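Local coordinates for PhiH1 repressor-like protein (Haloarcula marismortui ATCC 43049, PDB 3B73) that is of uncharacterised function but, as a winged helix-turn-helix protein resembling a phage repressor, probably binds DNA to control transcription, at residues Arg5-Gly8 and Ser9-Ile13; Lys51-Asp55 and His56-Gln60. All coordinates share one frame; numbering follows the deposited sequence.

Interaction 1: Arg5-Gly8 and Ser9-Ile13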
loop_
_atom_site.group_PDB
_atom_site.type_symbol
_atom_site.label_atom_id
_atom_site.label_comp_id
_atom_site.label_asym_id
_atom_site.label_seq_id
_atom_site.Cartn_x
_atom_site.Cartn_y
_atom_site.Cartn_z
ATOM N N ARG B 5 2.901 -6.162 -6.024
ATOM C CA ARG B 5 2.779 -4.833 -6.638
ATOM C C ARG B 5 4.119 -4.109 -6.806
ATOM O O ARG B 5 4.975 -4.136 -5.910
ATOM C CB ARG B 5 1.821 -3.967 -5.818
ATOM C CG ARG B 5 0.394 -4.390 -6.021
ATOM C CD ARG B 5 -0.516 -3.684 -5.078
ATOM N NE ARG B 5 -1.785 -4.387 -4.993
ATOM C CZ ARG B 5 -2.759 -4.037 -4.165
ATOM N NH1 ARG B 5 -2.615 -2.985 -3.359
ATOM N NH2 ARG B 5 -3.881 -4.733 -4.148
ATOM N N GLN B 6 4.299 -3.486 -7.970
ATOM C CA GLN B 6 5.480 -2.673 -8.242
ATOM C C GLN B 6 5.062 -1.219 -8.095
ATOM O O GLN B 6 4.652 -0.607 -9.083
ATOM C CB GLN B 6 5.936 -2.867 -9.696
ATOM C CG GLN B 6 7.081 -3.785 -9.892
ATOM C CD GLN B 6 8.293 -3.387 -9.085
ATOM O OE1 GLN B 6 8.992 -4.255 -8.610
ATOM N NE2 GLN B 6 8.543 -2.072 -8.918
ATOM N N SER B 7 5.154 -0.668 -6.889
ATOM C CA SER B 7 4.677 0.704 -6.646
ATOM C C SER B 7 5.636 1.767 -7.181
ATOM O O SER B 7 6.813 1.502 -7.397
ATOM C CB SER B 7 4.474 0.947 -5.152
ATOM O OG SER B 7 3.403 0.176 -4.640
ATOM N N GLY B 8 5.109 2.966 -7.386
ATOM C CA GLY B 8 5.900 4.105 -7.808
ATOM C C GLY B 8 6.263 4.975 -6.618
ATOM O O GLY B 8 5.564 4.986 -5.604
ATOM N N SER B 9 7.365 5.709 -6.746
ATOM C CA SER B 9 7.897 6.509 -5.642
ATOM C C SER B 9 6.979 7.676 -5.269
ATOM O O SER B 9 7.096 8.244 -4.184
ATOM C CB SER B 9 9.338 6.987 -5.953
ATOM O OG SER B 9 9.404 7.789 -7.125
ATOM N N TRP B 10 6.061 8.020 -6.169
ATOM C CA TRP B 10 5.101 9.098 -5.939
ATOM C C TRP B 10 3.834 8.632 -5.200
ATOM O O TRP B 10 2.954 9.436 -4.929
ATOM C CB TRP B 10 4.670 9.686 -7.275
ATOM C CG TRP B 10 4.142 8.630 -8.199
ATOM C CD1 TRP B 10 4.861 7.878 -9.083
ATOM C CD2 TRP B 10 2.784 8.192 -8.307
ATOM N NE1 TRP B 10 4.035 6.984 -9.726
ATOM C CE2 TRP B 10 2.754 7.161 -9.275
ATOM C CE3 TRP B 10 1.577 8.571 -7.678
ATOM C CZ2 TRP B 10 1.569 6.505 -9.641
ATOM C CZ3 TRP B 10 0.390 7.910 -8.046
ATOM C CH2 TRP B 10 0.402 6.884 -9.010
HETATM N N MSE B 11 3.735 7.346 -4.883
HETATM C CA MSE B 11 2.495 6.835 -4.306
HETATM C C MSE B 11 2.473 6.937 -2.794
HETATM O O MSE B 11 3.514 6.988 -2.146
HETATM C CB MSE B 11 2.219 5.389 -4.742
HETATM C CG MSE B 11 2.009 5.212 -6.222
HETATM SE SE MSE B 11 1.649 3.340 -6.628
HETATM C CE MSE B 11 -0.119 3.265 -5.960
ATOM N N THR B 12 1.261 6.978 -2.246
ATOM C CA THR B 12 1.034 6.886 -0.816
ATOM C C THR B 12 0.248 5.618 -0.569
ATOM O O THR B 12 -0.253 4.978 -1.491
ATOM C CB THR B 12 0.174 8.063 -0.301
ATOM O OG1 THR B 12 -1.147 7.974 -0.861
ATOM C CG2 THR B 12 0.807 9.398 -0.702
ATOM N N ILE B 13 0.089 5.258 0.681
ATOM C CA ILE B 13 -0.583 3.999 0.957
ATOM C C ILE B 13 -2.064 4.101 0.592
ATOM O O ILE B 13 -2.696 3.098 0.258
ATOM C CB ILE B 13 -0.348 3.550 2.421
ATOM C CG1 ILE B 13 -0.796 2.099 2.605
ATOM C CG2 ILE B 13 -1.031 4.501 3.375
ATOM C CD1 ILE B 13 -0.266 1.447 3.801
#

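Interaction 2: Lys51-Asp55 and His56-Gln60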
loop_
_atom_site.group_PDB
_atom_site.type_symbol
_atom_site.label_atom_id
_atom_site.label_comp_id
_atom_site.label_asym_id
_atom_site.label_seq_id
_atom_site.Cartn_x
_atom_site.Cartn_y
_atom_site.Cartn_z
ATOM N N LYS B 51 -6.846 12.744 -8.401
ATOM C CA LYS B 51 -6.269 13.509 -9.506
ATOM C C LYS B 51 -4.926 12.890 -9.883
ATOM O O LYS B 51 -4.603 12.751 -11.071
ATOM C CB LYS B 51 -6.119 14.989 -9.123
ATOM C CG LYS B 51 -6.219 15.974 -10.290
ATOM C CD LYS B 51 -4.857 16.240 -10.918
ATOM C CE LYS B 51 -4.914 17.345 -11.973
ATOM N NZ LYS B 51 -3.550 17.646 -12.518
ATOM N N LYS B 52 -4.169 12.478 -8.865
ATOM C CA LYS B 52 -2.837 11.913 -9.083
ATOM C C LYS B 52 -2.912 10.555 -9.789
ATOM O O LYS B 52 -2.215 10.314 -10.769
ATOM C CB LYS B 52 -2.111 11.757 -7.755
ATOM C CG LYS B 52 -0.590 11.739 -7.862
ATOM C CD LYS B 52 -0.052 13.150 -7.834
ATOM C CE LYS B 52 1.451 13.175 -7.747
ATOM N NZ LYS B 52 1.954 14.514 -8.156
ATOM N N LEU B 53 -3.773 9.677 -9.289
ATOM C CA LEU B 53 -3.975 8.379 -9.907
ATOM C C LEU B 53 -4.406 8.519 -11.366
ATOM O O LEU B 53 -3.977 7.728 -12.216
ATOM C CB LEU B 53 -4.976 7.547 -9.089
ATOM C CG LEU B 53 -4.379 7.138 -7.736
ATOM C CD1 LEU B 53 -5.439 6.860 -6.669
ATOM C CD2 LEU B 53 -3.402 5.991 -7.910
ATOM N N ALA B 54 -5.233 9.527 -11.658
ATOM C CA ALA B 54 -5.697 9.752 -13.029
ATOM C C ALA B 54 -4.560 10.248 -13.916
ATOM O O ALA B 54 -4.448 9.847 -15.087
ATOM C CB ALA B 54 -6.880 10.718 -13.066
ATOM N N ASP B 55 -3.705 11.104 -13.357
ATOM C CA ASP B 55 -2.533 11.592 -14.087
ATOM C C ASP B 55 -1.660 10.437 -14.487
ATOM O O ASP B 55 -1.041 10.466 -15.555
ATOM C CB ASP B 55 -1.728 12.579 -13.234
ATOM C CG ASP B 55 -2.487 13.888 -12.984
ATOM O OD1 ASP B 55 -3.476 14.145 -13.703
ATOM O OD2 ASP B 55 -2.088 14.660 -12.080
ATOM N N HIS B 56 -1.606 9.423 -13.624
ATOM C CA HIS B 56 -0.773 8.251 -13.877
ATOM C C HIS B 56 -1.549 7.138 -14.572
ATOM O O HIS B 56 -1.077 6.012 -14.670
ATOM C CB HIS B 56 -0.132 7.765 -12.580
ATOM C CG HIS B 56 0.871 8.721 -12.025
ATOM N ND1 HIS B 56 2.226 8.593 -12.255
ATOM C CD2 HIS B 56 0.724 9.838 -11.273
ATOM C CE1 HIS B 56 2.867 9.582 -11.659
ATOM N NE2 HIS B 56 1.981 10.349 -11.051
ATOM N N ASP B 57 -2.741 7.477 -15.052
ATOM C CA ASP B 57 -3.560 6.567 -15.846
ATOM C C ASP B 57 -3.897 5.261 -15.131
ATOM O O ASP B 57 -4.131 4.250 -15.767
ATOM C CB ASP B 57 -2.897 6.290 -17.202
ATOM C CG ASP B 57 -3.342 7.269 -18.282
ATOM O OD1 ASP B 57 -3.281 8.506 -18.070
ATOM O OD2 ASP B 57 -3.761 6.790 -19.356
ATOM N N LEU B 58 -3.942 5.299 -13.806
ATOM C CA LEU B 58 -4.425 4.177 -13.023
ATOM C C LEU B 58 -5.924 4.316 -12.800
ATOM O O LEU B 58 -6.624 3.330 -12.527
ATOM C CB LEU B 58 -3.684 4.130 -11.698
ATOM C CG LEU B 58 -2.181 3.946 -11.900
ATOM C CD1 LEU B 58 -1.470 3.646 -10.573
ATOM C CD2 LEU B 58 -1.897 2.839 -12.925
ATOM N N LEU B 59 -6.399 5.556 -12.907
ATOM C CA LEU B 59 -7.817 5.868 -12.905
ATOM C C LEU B 59 -8.098 6.743 -14.118
ATOM O O LEU B 59 -7.173 7.249 -14.737
ATOM C CB LEU B 59 -8.207 6.630 -11.648
ATOM C CG LEU B 59 -8.164 5.861 -10.328
ATOM C CD1 LEU B 59 -8.596 6.765 -9.189
ATOM C CD2 LEU B 59 -9.032 4.591 -10.371
ATOM N N GLN B 60 -9.373 6.897 -14.465
ATOM C CA GLN B 60 -9.787 7.918 -15.428
ATOM C C GLN B 60 -11.037 8.639 -14.947
ATOM O O GLN B 60 -11.952 8.018 -14.404
ATOM C CB GLN B 60 -10.010 7.338 -16.824
ATOM C CG GLN B 60 -11.108 6.301 -16.933
ATOM C CD GLN B 60 -11.205 5.738 -18.337
ATOM O OE1 GLN B 60 -10.955 4.545 -18.566
ATOM N NE2 GLN B 60 -11.547 6.604 -19.294
#

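Interaction 1: Arg5-Gly8 and Ser9-Ile13
With CG of M11 anti to its own carbonyl carbon (chi1 -63°) and the chain bent only at chi3, the selenomethionine folds back along the preceding residues, its SE 3.6 Å from G8 N and 4.0 Å from S7 CB. The W10 side chain starts differently: CG lies between the backbone N and the carbonyl carbon (chi1 55°), which brings the indole beside G8, NE1 standing 3.9 Å from G8 CA and CD1 also lying against the glycine backbone. G8 C lies over a face of the ring, and M11 CG also packs on a face, 3.4 Å above the plane and offset toward the rim. These groups gather round a type I beta turn from G8 to M11, closed by M11 N donating to G8 O at 3.1 Å with an N-H...O angle of 159°. The polar ends find their partners beyond these residues: S7 OG bonds Y76 OH and NH2 of R17 of the second subunit, while W10 NE1 donates to A83 O. Chemically, one backbone bond and apolar packing shape the turn, and the hydroxyl of buried S7 and the indole NH of W10 are satisfied by other parts of the dimer.

Interaction 2: Lys51-Asp55 and His56-Gln60
H56 lies alongside K52, the two side chains pointing the same way, with H56 CD2 4.1 Å from K52 CG and the imidazole edge set against the last helical turn. Its CG is anti to the carbonyl carbon (chi1 -67°), a setting that brings CD2 to 3.0 Å from K52 O, near the ring plane. The ring also stacks on that of W10, and its ND1 makes a weak hydrogen bond to E86. K52 O accepts H56 N at 3.1 Å as well. Beyond it the helix ends in a Schellman motif: L58 N bonds L53 O at 2.9 Å, D57 N bonds A54 O, and D57 takes the positive phi (58°) of the C-prime residue. L53 O also takes weaker bonds from H56 N and L59 N. Below this cap, L53 CB packs 3.7 Å from L59 CD1 and L53 CD2 meets L58 CD1, an apolar patch that L19 and I22 of helix 13-25 extend around L59. On the exposed side, K51 NZ and D55 OD2 form a weak salt bridge at 3.4 Å. Were this histidine an alanine, the W10 ring would probably lose its stacking partner and E86 its weak bond to ND1. The chemistry thus implies a helix end where backbone NH groups satisfy the carbonyls of K52, L53 and A54 while leucines seal its inner side.

Overall arrangement
From the N terminus, the chain first makes the turn of interaction 1, just before helix 13-25. It then runs through helix 13-25, strand 27-28 and helix 30-34 before helix 43-55 ends in interaction 2, which turns the chain into strand 59-62 of the three-stranded antiparallel sheet. The two contacts are in series, neither nested nor crossed; their centres lie about 13 Å apart, yet they touch through W10. W10 is the bridge: its ring stacks on that of H56 and also reaches K52, L53 and L58. The N-terminal arm is thereby fastened to the junction of helix and wing in the winged-helix domain, while S7 and M11 also meet the second subunit.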